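Local coordinates for hypothetical protein S4005 (Shigella flexneri 2a, PDB 1Z67) that is of unknown function but has an all-helical YidB fold containing a homeodomain-like motif, which hints at, without proving, a role in binding nucleic acid, at residues Asn76-Leu81 with Ser94-Gln99; Ser27-Glu30 with Gly34-Val37; Leu107-Glu112 with Met126-Gly131; Lys41-Ser44 with Ile50-Thr53. All blocks are in the same frame, centred on the assembly; numbering follows the deposited sequence. Where two conformers were deposited one is given.

From the N terminus, contact 2 comes first: it closes the short turn between helices 21-31 and 35-44. Contact 4 follows on the same helix 35-44, whose C-terminal end meets helix 48-55 across another short connection. Contact 1 then joins helices 75-85 and 89-106, and contact 3 brings the loop after helix 89-106 against the C-terminal helix 121-133. All four lie in series, so none nests within or crosses another. Trp28 ties contacts 1 and 2 together, packing on Leu81 and Leu96 and probably hydrogen-bonding to Ala77 O. Ile35 touches Leu107, joining contact 2 to contact 3, while contact 4 brushes contact 1 through Lys41 and Ala77.

Contact 1: Asn76-Leu81 with Ser94-Gln99; sequences NAVSDL and SLLAEQ. With NA (sodium ion), chain B.
Leu81 and Leu96 meet tip to tip between helices 75-85 and 89-106. The methyl CD2 of Leu81 does the touching, 3.6 Å from CG of Leu96 and nearly as close to both of that residue's methyls, so one branch sits on the forked end of the other chain. Leu81 CB already points across; with CG trans to N (chi1 176°), it is CD2 that makes the touch. The same Leu81 CD2 lies 4.3 Å from CD2 of Leu95, and Val78 CG2 reaches Leu96 CD1 at an equal 4.3 Å. Branched aliphatic residues suit this largely buried place, where no hydrogen bond crosses between the segments. One shell out, Trp28 of helix 21-31 packs on both Leu81 and Leu96, and its NE1 bonds to Ala77 O. Polar chemistry is kept to another face of helix 75-85. There the sodium ion is coordinated by Asp80 OD1 at 2.5 Å, by Gln83 and by a water. Asp80 OD2 accepts from Gln32 NE2. The short segments run at 92° to each other, their axes 11.2 Å apart, a near-perpendicular crossing of consecutive helices characteristic of orthogonal helical packing in an all-alpha core.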
loop_
_atom_site.group_PDB
_atom_site.type_symbol
_atom_site.label_atom_id
_atom_site.label_comp_id
_atom_site.label_asym_id
_atom_site.label_seq_id
_atom_site.Cartn_x
_atom_site.Cartn_y
_atom_site.Cartn_z
ATOM N N ASN A 76 7.088 5.264 -11.823
ATOM C CA ASN A 76 6.234 4.395 -12.622
ATOM C C ASN A 76 5.301 3.533 -11.770
ATOM O O ASN A 76 4.115 3.419 -12.071
ATOM C CB ASN A 76 7.074 3.495 -13.506
ATOM C CG ASN A 76 7.755 4.254 -14.585
ATOM O OD1 ASN A 76 7.573 5.470 -14.719
ATOM N ND2 ASN A 76 8.549 3.550 -15.375
ATOM N N ALA A 77 5.862 2.918 -10.726
ATOM C CA ALA A 77 5.062 2.101 -9.787
ATOM C C ALA A 77 3.910 2.913 -9.185
ATOM O O ALA A 77 2.751 2.459 -9.138
ATOM C CB ALA A 77 5.937 1.530 -8.677
ATOM N N VAL A 78 4.234 4.097 -8.693
ATOM C CA VAL A 78 3.188 4.917 -8.066
ATOM C C VAL A 78 2.160 5.390 -9.094
ATOM O O VAL A 78 0.953 5.358 -8.825
ATOM C CB VAL A 78 3.805 6.059 -7.258
ATOM C CG1 VAL A 78 2.722 6.916 -6.617
ATOM C CG2 VAL A 78 4.701 5.455 -6.171
ATOM N N SER A 79 2.632 5.778 -10.289
ATOM C CA SER A 79 1.750 6.186 -11.380
ATOM C C SER A 79 0.817 5.034 -11.794
ATOM O O SER A 79 -0.341 5.262 -12.145
ATOM C CB SER A 79 2.572 6.676 -12.586
ATOM O OG SER A 79 1.727 6.951 -13.687
ATOM N N ASP A 80 1.317 3.798 -11.737
ATOM C CA ASP A 80 0.487 2.621 -12.008
ATOM C C ASP A 80 -0.743 2.596 -11.065
ATOM O O ASP A 80 -1.880 2.359 -11.493
ATOM C CB ASP A 80 1.305 1.314 -11.836
ATOM C CG ASP A 80 2.364 1.088 -12.965
ATOM O OD1 ASP A 80 2.286 1.765 -14.019
ATOM O OD2 ASP A 80 3.270 0.252 -12.768
ATOM N N LEU A 81 -0.518 2.848 -9.780
ATOM C CA LEU A 81 -1.653 2.884 -8.840
ATOM C C LEU A 81 -2.587 4.076 -9.158
ATOM O O LEU A 81 -3.817 3.930 -9.166
ATOM C CB LEU A 81 -1.148 2.959 -7.423
ATOM C CG LEU A 81 -2.263 3.098 -6.381
ATOM C CD1 LEU A 81 -3.198 1.863 -6.403
ATOM C CD2 LEU A 81 -1.626 3.252 -5.019
ATOM N N SER A 94 0.295 10.003 -1.839
ATOM C CA SER A 94 -0.249 10.412 -0.549
ATOM C C SER A 94 -1.144 9.304 0.027
ATOM O O SER A 94 -1.092 9.015 1.221
ATOM C CB SER A 94 -1.043 11.702 -0.689
ATOM O OG SER A 94 -0.180 12.828 -0.899
ATOM N N LEU A 95 -1.922 8.647 -0.826
ATOM C CA LEU A 95 -2.761 7.504 -0.427
ATOM C C LEU A 95 -1.879 6.404 0.162
ATOM O O LEU A 95 -2.170 5.853 1.236
ATOM C CB LEU A 95 -3.501 6.962 -1.641
ATOM C CG LEU A 95 -4.265 5.642 -1.467
ATOM C CD1 LEU A 95 -5.403 5.829 -0.503
ATOM C CD2 LEU A 95 -4.750 5.184 -2.816
ATOM N N LEU A 96 -0.792 6.094 -0.543
ATOM C CA LEU A 96 0.130 5.089 -0.039
ATOM C C LEU A 96 0.804 5.497 1.246
ATOM O O LEU A 96 1.048 4.654 2.105
ATOM C CB LEU A 96 1.172 4.743 -1.097
ATOM C CG LEU A 96 0.681 3.932 -2.289
ATOM C CD1 LEU A 96 1.784 3.925 -3.373
ATOM C CD2 LEU A 96 0.323 2.509 -1.917
ATOM N N ALA A 97 1.120 6.776 1.408
ATOM C CA ALA A 97 1.799 7.215 2.617
ATOM C C ALA A 97 0.899 7.011 3.825
ATOM O O ALA A 97 1.395 6.629 4.887
ATOM C CB ALA A 97 2.229 8.695 2.512
ATOM N N GLU A 98 -0.420 7.156 3.619
ATOM C CA GLU A 98 -1.382 6.871 4.715
ATOM C C GLU A 98 -1.578 5.340 4.898
ATOM O O GLU A 98 -1.560 4.813 6.019
ATOM C CB GLU A 98 -2.723 7.548 4.399
ATOM C CG GLU A 98 -3.861 7.195 5.350
ATOM C CD GLU A 98 -5.149 7.955 5.061
ATOM O OE1 GLU A 98 -5.144 8.828 4.171
ATOM O OE2 GLU A 98 -6.173 7.668 5.726
ATOM N N GLN A 99 -1.809 4.637 3.794
ATOM C CA GLN A 99 -2.304 3.260 3.908
ATOM C C GLN A 99 -1.228 2.183 3.943
ATOM O O GLN A 99 -1.396 1.133 4.630
ATOM C CB GLN A 99 -3.264 2.976 2.757
ATOM C CG GLN A 99 -4.442 3.936 2.670
ATOM C CD GLN A 99 -5.330 3.915 3.886
ATOM O OE1 GLN A 99 -5.299 2.973 4.681
ATOM N NE2 GLN A 99 -6.179 4.941 4.022
HETATM NA NA NA B . 2.847 3.899 -15.084
HETATM O O HOH W 1 4.386 5.250 -16.815
#

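Contact 2: Ser27-Glu30 with Gly34-Val37; sequences SWVE and GIQV
Val29 reaches over the turn with both its backbone and its side chain. Trp28, just before it on helix 21-31, does not touch residues 34-37 but packs on Leu38, further along helix 35-44, and on helix 75-85; Val29 packs on Leu38 as well. The carbonyl O of Val29 accepts a hydrogen bond from Gly34 N at 2.9 Å, which spans the turn between the helices. Val29 CG1, lying beside the carbonyl carbon and opposite N (chi1 168°), extends over the start of the next helix: it lies 3.4 Å from Ile35 N and 4.1 Å from Ile35 CB. A beta-branched valine suits this spot, offering a compact apolar branch to a buried backbone. Glu30 follows. Its CB points away from residues 34-37, but a bend at chi2 (-78°) brings the carboxylate back, with OE2 4.0 Å from Gly34 CA. A water bridges the two sides, lying 2.8 Å from Glu30 OE2 and accepting from Ile35 N, whereas Glu30 OE1 accepts from Leu121 N. Thus the carboxylate also engages the N-terminal residue of helix 121-133. Gly34 has a positive phi of 106°, at which a side chain would strike the preceding carbonyl, so glycine fits naturally. With Gly34 as N-cap of helix 35-44, this is a tight turn between two consecutive helices, closed by a backbone bond and a bridging water.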
loop_
_atom_site.group_PDB
_atom_site.type_symbol
_atom_site.label_atom_id
_atom_site.label_comp_id
_atom_site.label_asym_id
_atom_site.label_seq_id
_atom_site.Cartn_x
_atom_site.Cartn_y
_atom_site.Cartn_z
ATOM N N SER A 27 -4.954 -4.898 -5.690
ATOM C CA SER A 27 -4.730 -5.332 -7.069
ATOM C C SER A 27 -3.371 -4.819 -7.519
ATOM O O SER A 27 -2.594 -5.571 -8.100
ATOM C CB SER A 27 -5.835 -4.816 -7.980
ATOM O OG SER A 27 -7.031 -5.520 -7.700
ATOM N N TRP A 28 -3.082 -3.549 -7.212
ATOM C CA TRP A 28 -1.813 -2.934 -7.599
ATOM C C TRP A 28 -0.627 -3.673 -6.961
ATOM O O TRP A 28 0.371 -3.935 -7.629
ATOM C CB TRP A 28 -1.817 -1.468 -7.201
ATOM C CG TRP A 28 -0.488 -0.785 -7.254
ATOM C CD1 TRP A 28 0.135 -0.240 -8.376
ATOM C CD2 TRP A 28 0.375 -0.517 -6.149
ATOM N NE1 TRP A 28 1.314 0.343 -8.016
ATOM C CE2 TRP A 28 1.485 0.215 -6.664
ATOM C CE3 TRP A 28 0.308 -0.769 -4.764
ATOM C CZ2 TRP A 28 2.542 0.639 -5.854
ATOM C CZ3 TRP A 28 1.360 -0.315 -3.957
ATOM C CH2 TRP A 28 2.456 0.358 -4.509
ATOM N N VAL A 29 -0.739 -4.054 -5.682
ATOM C CA VAL A 29 0.365 -4.756 -5.031
ATOM C C VAL A 29 0.712 -6.022 -5.812
ATOM O O VAL A 29 1.874 -6.302 -6.072
ATOM C CB VAL A 29 0.050 -5.105 -3.560
ATOM C CG1 VAL A 29 1.100 -6.104 -2.985
ATOM C CG2 VAL A 29 -0.021 -3.843 -2.702
ATOM N N GLU A 30 -0.308 -6.780 -6.179
ATOM C CA GLU A 30 -0.078 -8.025 -6.903
ATOM C C GLU A 30 0.496 -7.758 -8.307
ATOM O O GLU A 30 1.419 -8.461 -8.748
ATOM C CB GLU A 30 -1.385 -8.824 -6.963
ATOM C CG GLU A 30 -1.973 -9.128 -5.551
ATOM C CD GLU A 30 -1.273 -10.284 -4.801
ATOM O OE1 GLU A 30 -1.897 -11.368 -4.630
ATOM O OE2 GLU A 30 -0.096 -10.110 -4.383
ATOM N N GLY A 34 3.897 -8.410 -6.016
ATOM C CA GLY A 34 3.649 -8.862 -4.662
ATOM C C GLY A 34 4.255 -7.990 -3.564
ATOM O O GLY A 34 5.152 -7.152 -3.805
ATOM N N ILE A 35 3.767 -8.186 -2.341
ATOM C CA ILE A 35 4.239 -7.336 -1.240
ATOM C C ILE A 35 5.755 -7.395 -1.018
ATOM O O ILE A 35 6.368 -6.372 -0.761
ATOM C CB ILE A 35 3.443 -7.610 0.059
ATOM C CG1 ILE A 35 3.711 -6.498 1.083
ATOM C CG2 ILE A 35 3.676 -9.032 0.550
ATOM C CD1 ILE A 35 3.158 -5.143 0.670
ATOM N N GLN A 36 6.363 -8.564 -1.236
ATOM C CA GLN A 36 7.819 -8.673 -1.156
ATOM C C GLN A 36 8.632 -7.743 -2.112
ATOM O O GLN A 36 9.695 -7.217 -1.719
ATOM C CB GLN A 36 8.239 -10.135 -1.274
ATOM C CG GLN A 36 9.666 -10.370 -0.880
ATOM C CD GLN A 36 10.065 -9.812 0.500
ATOM O OE1 GLN A 36 9.297 -9.889 1.482
ATOM N NE2 GLN A 36 11.296 -9.299 0.582
ATOM N N VAL A 37 8.155 -7.544 -3.342
ATOM C CA VAL A 37 8.790 -6.577 -4.250
ATOM C C VAL A 37 8.785 -5.173 -3.645
ATOM O O VAL A 37 9.777 -4.444 -3.712
ATOM C CB VAL A 37 8.100 -6.524 -5.655
ATOM C CG1 VAL A 37 8.659 -5.387 -6.508
ATOM C CG2 VAL A 37 8.242 -7.847 -6.380
HETATM O O HOH W 2 1.576 -9.881 -2.168
#

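Contact 3: Leu107-Glu112 with Met126-Gly131; sequences LSPQGE and MELLKG
Leu128 of helix 121-133 sets one methyl on each of two apolar residues of the loop that follows helix 89-106. The tighter half is with Leu107: CD1 of Leu128 lies 3.7 Å from CD2 of Leu107, the two side chains crossing at about a right angle. Leu107 sends its CB away from the helix, yet its forked end turns back, letting CD2 make the touch. This leucine is buried, and Val113 and Ala117 also pack on it, so a bulky aliphatic group fits well. Leu128 holds CG opposite the carbonyl carbon (chi1 -75°), and its other methyl, CD2, rests on the ring of Pro109, 3.9 Å from CG and 4.0 Å from CD. Pro109 is exposed, on the solvent side of the interface. Its ring suits the place, offering CG and CD methylenes to Leu128 and a phi confined near -65° at the second position of the type I turn from Ser108 to Gly111. Gly111 N to Ser108 O at 2.9 Å closes that turn. Ser108 OG, within hydrogen-bonding reach of Ile104 O and Asp105 O, which must share its one proton, ties the loop to the end of helix 89-106; Pro109 O accepts from Asn57 ND2, beyond helix 48-55. Between these segments the chemistry implies a modest apolar attachment, made on the helix side by Leu128; the Leu121 N bond to Glu30 OE1 holds the helix start.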
loop_
_atom_site.group_PDB
_atom_site.type_symbol
_atom_site.label_atom_id
_atom_site.label_comp_id
_atom_site.label_asym_id
_atom_site.label_seq_id
_atom_site.Cartn_x
_atom_site.Cartn_y
_atom_site.Cartn_z
ATOM N N LEU A 107 -0.043 -6.927 8.144
ATOM C CA LEU A 107 0.525 -8.168 7.575
ATOM C C LEU A 107 1.639 -8.809 8.400
ATOM O O LEU A 107 2.123 -9.880 8.040
ATOM C CB LEU A 107 1.017 -7.951 6.131
ATOM C CG LEU A 107 -0.074 -7.677 5.077
ATOM C CD1 LEU A 107 0.594 -7.206 3.777
ATOM C CD2 LEU A 107 -0.986 -8.891 4.848
ATOM N N SER A 108 2.027 -8.164 9.486
ATOM C CA SER A 108 3.203 -8.634 10.246
ATOM C C SER A 108 2.972 -8.699 11.757
ATOM O O SER A 108 3.779 -8.177 12.545
ATOM C CB SER A 108 4.420 -7.741 9.920
ATOM O OG SER A 108 4.119 -6.345 10.160
ATOM N N PRO A 109 1.909 -9.426 12.183
ATOM C CA PRO A 109 1.667 -9.515 13.616
ATOM C C PRO A 109 2.806 -10.259 14.331
ATOM O O PRO A 109 3.020 -10.045 15.518
ATOM C CB PRO A 109 0.357 -10.326 13.712
ATOM C CG PRO A 109 0.357 -11.157 12.463
ATOM C CD PRO A 109 0.912 -10.200 11.411
ATOM N N GLN A 110 3.519 -11.131 13.610
ATOM C CA GLN A 110 4.659 -11.849 14.199
ATOM C C GLN A 110 5.992 -11.094 14.024
ATOM O O GLN A 110 7.054 -11.614 14.399
ATOM C CB GLN A 110 4.711 -13.312 13.691
ATOM C CG GLN A 110 5.110 -13.496 12.206
ATOM C CD GLN A 110 3.975 -13.318 11.189
ATOM O OE1 GLN A 110 3.001 -12.579 11.411
ATOM N NE2 GLN A 110 4.119 -13.984 10.043
ATOM N N GLY A 111 5.928 -9.881 13.460
ATOM C CA GLY A 111 7.092 -9.014 13.262
ATOM C C GLY A 111 7.772 -9.101 11.893
ATOM O O GLY A 111 8.815 -8.472 11.667
ATOM N N GLU A 112 7.226 -9.928 11.004
ATOM C CA GLU A 112 7.662 -9.989 9.610
ATOM C C GLU A 112 6.413 -10.277 8.801
ATOM O O GLU A 112 5.395 -10.746 9.336
ATOM C CB GLU A 112 8.764 -11.047 9.354
ATOM C CG GLU A 112 8.331 -12.436 9.747
ATOM C CD GLU A 112 9.285 -13.548 9.316
ATOM O OE1 GLU A 112 10.418 -13.260 8.855
ATOM O OE2 GLU A 112 8.860 -14.731 9.430
HETATM N N MSE A 126 -7.559 -12.437 4.324
HETATM C CA MSE A 126 -8.687 -13.185 4.869
HETATM C C MSE A 126 -8.281 -13.994 6.119
HETATM O O MSE A 126 -9.014 -14.021 7.116
HETATM C CB MSE A 126 -9.270 -14.106 3.809
HETATM C CG MSE A 126 -10.402 -14.935 4.330
HETATM SE SE MSE A 126 -11.961 -13.818 4.783
HETATM C CE MSE A 126 -11.885 -12.880 3.447
ATOM N N GLU A 127 -7.103 -14.638 6.083
ATOM C CA GLU A 127 -6.590 -15.387 7.254
ATOM C C GLU A 127 -6.428 -14.453 8.459
ATOM O O GLU A 127 -6.738 -14.822 9.598
ATOM C CB GLU A 127 -5.239 -16.005 6.899
ATOM C CG GLU A 127 -5.342 -17.169 5.919
ATOM C CD GLU A 127 -3.978 -17.734 5.578
ATOM O OE1 GLU A 127 -2.986 -17.076 5.897
ATOM O OE2 GLU A 127 -3.897 -18.839 5.010
ATOM N N LEU A 128 -5.925 -13.243 8.216
ATOM C CA LEU A 128 -5.734 -12.288 9.306
ATOM C C LEU A 128 -7.066 -11.828 9.915
ATOM O O LEU A 128 -7.225 -11.733 11.176
ATOM C CB LEU A 128 -4.922 -11.079 8.821
ATOM C CG LEU A 128 -3.429 -11.472 8.670
ATOM C CD1 LEU A 128 -2.742 -10.574 7.607
ATOM C CD2 LEU A 128 -2.678 -11.419 10.008
ATOM N N LEU A 129 -8.020 -11.526 9.037
ATOM C CA LEU A 129 -9.377 -11.165 9.486
ATOM C C LEU A 129 -9.960 -12.315 10.305
ATOM O O LEU A 129 -10.499 -12.148 11.406
ATOM C CB LEU A 129 -10.268 -10.938 8.267
ATOM C CG LEU A 129 -11.801 -10.811 8.530
ATOM C CD1 LEU A 129 -12.018 -9.703 9.464
ATOM C CD2 LEU A 129 -12.522 -10.584 7.176
ATOM N N LYS A 130 -9.876 -13.518 9.766
ATOM C CA LYS A 130 -10.443 -14.664 10.487
ATOM C C LYS A 130 -9.717 -14.894 11.807
ATOM O O LYS A 130 -10.327 -15.349 12.786
ATOM C CB LYS A 130 -10.391 -15.903 9.620
ATOM C CG LYS A 130 -11.414 -15.865 8.475
ATOM C CD LYS A 130 -11.145 -17.069 7.609
ATOM C CE LYS A 130 -12.167 -17.288 6.550
ATOM N NZ LYS A 130 -11.729 -18.546 5.851
ATOM N N GLY A 131 -8.416 -14.597 11.867
ATOM C CA GLY A 131 -7.694 -14.720 13.141
ATOM C C GLY A 131 -8.306 -13.842 14.220
ATOM O O GLY A 131 -8.448 -14.286 15.373
#

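Contact 4: Lys41-Ser44 with Ile50-Thr53; sequences KLQS and ILST
Leu42 and Leu51 face each other from the last turn of helix 35-44 and from helix 48-55, their CA atoms 7.1 Å apart and both CB atoms directed across the gap. The touching is done by one methyl, CD2 of Leu51, which finds two residues of helix 35-44. It lies 4.3 Å from CB of Leu42 and, more closely, 3.8 Å from CG of Gln43. With Leu51 CB already pointing across, chi1 (170°) and chi2 (60°) settle that CD2 is the methyl presented. Gln43 starts out to one side, but its chain runs extended beyond CG and passes obliquely over the methyl, with NE2 3.9 Å from Leu51 CD2. A glutamine suits this exposed position because its methylene part can lie on the leucine while it carries a polar end. Leu42, by contrast, is buried and also meets Leu47. Beyond the leucine, Ile50 O takes two bonds from Thr53: from OG1 at 2.7 Å, in the carbonyl plane on a lone pair, and from the backbone N at 3.0 Å. Thr53 OG1 is also bonded to Gln62 N, linking helix 48-55 to the following loop. These are two consecutive helices, joined by a short connection and packed against the rest of the all-alpha fold, Leu42 on Leu69 and Leu73 of helix 66-73 and on Ile104 of helix 89-106, Leu51 on Ile104.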
loop_
_atom_site.group_PDB
_atom_site.type_symbol
_atom_site.label_atom_id
_atom_site.label_comp_id
_atom_site.label_asym_id
_atom_site.label_seq_id
_atom_site.Cartn_x
_atom_site.Cartn_y
_atom_site.Cartn_z
ATOM N N LYS A 41 11.942 -2.790 -2.428
ATOM C CA LYS A 41 12.131 -1.416 -2.902
ATOM C C LYS A 41 12.239 -0.406 -1.779
ATOM O O LYS A 41 13.071 0.512 -1.839
ATOM C CB LYS A 41 11.033 -0.978 -3.853
ATOM C CG LYS A 41 11.111 -1.652 -5.163
ATOM C CD LYS A 41 10.072 -1.064 -6.075
ATOM C CE LYS A 41 10.512 -1.241 -7.499
ATOM N NZ LYS A 41 9.554 -0.534 -8.327
ATOM N N LEU A 42 11.427 -0.580 -0.731
ATOM C CA LEU A 42 11.552 0.298 0.409
ATOM C C LEU A 42 12.956 0.182 1.007
ATOM O O LEU A 42 13.599 1.186 1.331
ATOM C CB LEU A 42 10.506 -0.052 1.439
ATOM C CG LEU A 42 9.052 0.242 0.992
ATOM C CD1 LEU A 42 8.127 -0.282 2.075
ATOM C CD2 LEU A 42 8.809 1.723 0.819
ATOM N N GLN A 43 13.444 -1.050 1.091
ATOM C CA GLN A 43 14.766 -1.317 1.655
ATOM C C GLN A 43 15.916 -0.782 0.808
ATOM O O GLN A 43 16.843 -0.169 1.360
ATOM C CB GLN A 43 14.918 -2.798 1.897
ATOM C CG GLN A 43 14.090 -3.227 3.116
ATOM C CD GLN A 43 13.983 -4.712 3.302
ATOM O OE1 GLN A 43 14.079 -5.478 2.359
ATOM N NE2 GLN A 43 13.734 -5.123 4.531
ATOM N N SER A 44 15.859 -1.021 -0.503
ATOM C CA SER A 44 16.883 -0.498 -1.430
ATOM C C SER A 44 16.823 1.048 -1.565
ATOM O O SER A 44 17.805 1.686 -1.988
ATOM C CB SER A 44 16.692 -1.122 -2.809
ATOM O OG SER A 44 16.901 -2.516 -2.778
ATOM N N ILE A 50 12.539 3.105 8.670
ATOM C CA ILE A 50 11.104 3.409 8.729
ATOM C C ILE A 50 10.276 2.122 8.527
ATOM O O ILE A 50 9.365 1.848 9.334
ATOM C CB ILE A 50 10.702 4.490 7.713
ATOM C CG1 ILE A 50 11.237 5.857 8.185
ATOM C CG2 ILE A 50 9.139 4.540 7.585
ATOM C CD1 ILE A 50 11.110 6.967 7.168
ATOM N N LEU A 51 10.603 1.323 7.509
ATOM C CA LEU A 51 9.900 0.050 7.350
ATOM C C LEU A 51 9.976 -0.834 8.622
ATOM O O LEU A 51 8.999 -1.498 8.993
ATOM C CB LEU A 51 10.434 -0.708 6.136
ATOM C CG LEU A 51 9.952 -2.157 5.987
ATOM C CD1 LEU A 51 8.428 -2.281 5.868
ATOM C CD2 LEU A 51 10.650 -2.763 4.762
ATOM N N SER A 52 11.140 -0.876 9.278
ATOM C CA SER A 52 11.289 -1.726 10.478
ATOM C C SER A 52 10.289 -1.349 11.580
ATOM O O SER A 52 9.868 -2.217 12.348
ATOM C CB SER A 52 12.732 -1.700 11.011
ATOM O OG SER A 52 12.999 -0.462 11.644
ATOM N N THR A 53 9.880 -0.079 11.627
ATOM C CA THR A 53 8.929 0.350 12.653
ATOM C C THR A 53 7.501 -0.159 12.327
ATOM O O THR A 53 6.695 -0.407 13.217
ATOM C CB THR A 53 8.893 1.900 12.822
ATOM O OG1 THR A 53 8.246 2.526 11.697
ATOM C CG2 THR A 53 10.309 2.478 13.007
#